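Local coordinates for peptide ABC transporter, peptide-binding protein (Thermus thermophilus, PDB 2D5W) that binds oligopeptides, here holding a pentapeptide, and probably delivers them to an ABC transporter for passage across the membrane, at residues 28-33 with 442-447. Sequence-based numbering, arbitrary orientation.
Sequences SNQAIK and PSAVVF
In the wall of the peptide-binding site, Gln-30, at the N-cap position of helix 31-40, reaches across to Ser-443, which opens the short helix 443-446, and to Phe-447, just past its end. NE2 of Gln-30 donates to Ser-443 OG over 2.9 Å, with an N-H...O angle of 159° and the hydroxyl oxygen close to the amide plane. Glutamine suits this buried place because its extended chain spans the distance between the two segments and its amide both gives and accepts: NE2 also donates to the backbone O of Glu-15, while OE1 takes the backbone N of Arg-17 and, on an in-plane lone pair, Ser-28 OG at 2.6 Å. That grip fixes the amide's rotation. The same Ser-28 OG accepts from Gln-30 N at 3.2 Å, closing an ST turn ahead of the helix. Ser-443 is small, and with OG anti to the backbone N (chi1 165°) its hydroxyl, while accepting from Gln-30, donates to Gln-14 OE1, its principal polar partner. Gln-30 CG packs on Phe-447 CB at 3.7 Å, amide and ring planes 53° apart. Large, flat and apolar, phenylalanine can pack at once on this methylene, edge-to-face with Phe-466, and on an apolar side chain of the bound peptide; the backbone of Ala-31 hydrogen-bonds to the same peptide. One water joins the backbones, 2.8 Å from both Phe-447 O, to which it donates, and Asn-29 N.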
loop_
_atom_site.group_PDB
_atom_site.type_symbol
_atom_site.label_atom_id
_atom_site.label_comp_id
_atom_site.label_asym_id
_atom_site.label_seq_id
_atom_site.Cartn_x
_atom_site.Cartn_y
_atom_site.Cartn_z
ATOM N N SER A 28 -3.819 -2.910 -9.491
ATOM C CA SER A 28 -3.100 -3.412 -8.330
ATOM C C SER A 28 -2.352 -2.303 -7.621
ATOM O O SER A 28 -1.638 -1.513 -8.248
ATOM C CB SER A 28 -2.088 -4.491 -8.703
ATOM O OG SER A 28 -1.288 -4.787 -7.567
ATOM N N ASN A 29 -2.519 -2.253 -6.308
ATOM C CA ASN A 29 -1.827 -1.280 -5.491
ATOM C C ASN A 29 -0.976 -2.048 -4.472
ATOM O O ASN A 29 -0.676 -1.555 -3.390
ATOM C CB ASN A 29 -2.828 -0.360 -4.791
ATOM C CG ASN A 29 -2.153 0.785 -4.081
ATOM O OD1 ASN A 29 -1.173 1.339 -4.575
ATOM N ND2 ASN A 29 -2.681 1.157 -2.922
ATOM N N GLN A 30 -0.592 -3.267 -4.839
ATOM C CA GLN A 30 0.238 -4.113 -3.985
ATOM C C GLN A 30 1.528 -3.414 -3.590
ATOM O O GLN A 30 2.178 -2.771 -4.419
ATOM C CB GLN A 30 0.635 -5.388 -4.721
ATOM C CG GLN A 30 -0.449 -6.418 -4.907
ATOM C CD GLN A 30 -0.057 -7.413 -5.975
ATOM O OE1 GLN A 30 -0.075 -7.097 -7.166
ATOM N NE2 GLN A 30 0.327 -8.612 -5.560
ATOM N N ALA A 31 1.911 -3.563 -2.330
ATOM C CA ALA A 31 3.153 -2.982 -1.855
ATOM C C ALA A 31 4.335 -3.537 -2.655
ATOM O O ALA A 31 5.261 -2.798 -2.986
ATOM C CB ALA A 31 3.339 -3.285 -0.370
ATOM N N ILE A 32 4.308 -4.827 -2.986
ATOM C CA ILE A 32 5.428 -5.403 -3.725
ATOM C C ILE A 32 5.561 -4.767 -5.108
ATOM O O ILE A 32 6.675 -4.551 -5.594
ATOM C CB ILE A 32 5.320 -6.966 -3.836
ATOM C CG1 ILE A 32 6.554 -7.529 -4.556
ATOM C CG2 ILE A 32 4.049 -7.373 -4.566
ATOM C CD1 ILE A 32 7.875 -7.229 -3.876
ATOM N N LYS A 33 4.432 -4.452 -5.734
ATOM C CA LYS A 33 4.442 -3.813 -7.046
ATOM C C LYS A 33 5.101 -2.429 -6.955
ATOM O O LYS A 33 5.951 -2.078 -7.771
ATOM C CB LYS A 33 3.004 -3.702 -7.560
ATOM C CG LYS A 33 2.825 -2.974 -8.887
ATOM C CD LYS A 33 1.374 -3.109 -9.338
ATOM C CE LYS A 33 1.043 -2.261 -10.553
ATOM N NZ LYS A 33 0.646 -0.875 -10.178
ATOM N N PRO A 442 -3.433 -16.238 -3.380
ATOM C CA PRO A 442 -2.210 -15.431 -3.468
ATOM C C PRO A 442 -2.465 -13.928 -3.450
ATOM O O PRO A 442 -3.555 -13.460 -3.795
ATOM C CB PRO A 442 -1.597 -15.862 -4.802
ATOM C CG PRO A 442 -2.138 -17.240 -5.020
ATOM C CD PRO A 442 -3.567 -17.113 -4.559
ATOM N N SER A 443 -1.439 -13.185 -3.051
ATOM C CA SER A 443 -1.471 -11.730 -3.020
ATOM C C SER A 443 -1.908 -11.190 -4.387
ATOM O O SER A 443 -2.721 -10.270 -4.470
ATOM C CB SER A 443 -0.070 -11.215 -2.663
ATOM O OG SER A 443 0.085 -9.835 -2.946
ATOM N N ALA A 444 -1.373 -11.781 -5.453
ATOM C CA ALA A 444 -1.692 -11.352 -6.815
ATOM C C ALA A 444 -3.171 -11.514 -7.154
ATOM O O ALA A 444 -3.662 -10.917 -8.115
ATOM C CB ALA A 444 -0.837 -12.121 -7.815
ATOM N N VAL A 445 -3.873 -12.328 -6.374
ATOM C CA VAL A 445 -5.300 -12.552 -6.577
ATOM C C VAL A 445 -6.150 -11.693 -5.638
ATOM O O VAL A 445 -6.997 -10.923 -6.089
ATOM C CB VAL A 445 -5.677 -14.040 -6.355
ATOM C CG1 VAL A 445 -7.193 -14.208 -6.395
ATOM C CG2 VAL A 445 -5.036 -14.904 -7.431
ATOM N N VAL A 446 -5.908 -11.797 -4.334
ATOM C CA VAL A 446 -6.723 -11.056 -3.375
ATOM C C VAL A 446 -6.549 -9.545 -3.377
ATOM O O VAL A 446 -7.453 -8.817 -2.967
ATOM C CB VAL A 446 -6.531 -11.586 -1.925
ATOM C CG1 VAL A 446 -6.877 -13.066 -1.866
ATOM C CG2 VAL A 446 -5.106 -11.341 -1.441
ATOM N N PHE A 447 -5.404 -9.063 -3.850
ATOM C CA PHE A 447 -5.164 -7.627 -3.876
ATOM C C PHE A 447 -5.438 -6.992 -5.239
ATOM O O PHE A 447 -5.180 -5.807 -5.437
ATOM C CB PHE A 447 -3.738 -7.324 -3.404
ATOM C CG PHE A 447 -3.478 -7.716 -1.968
ATOM C CD1 PHE A 447 -2.238 -8.219 -1.597
ATOM C CD2 PHE A 447 -4.467 -7.587 -0.989
ATOM C CE1 PHE A 447 -1.978 -8.594 -0.281
ATOM C CE2 PHE A 447 -4.214 -7.960 0.338
ATOM C CZ PHE A 447 -2.966 -8.464 0.686
HETATM O O HOH W 1 -3.856 -3.651 -4.304
#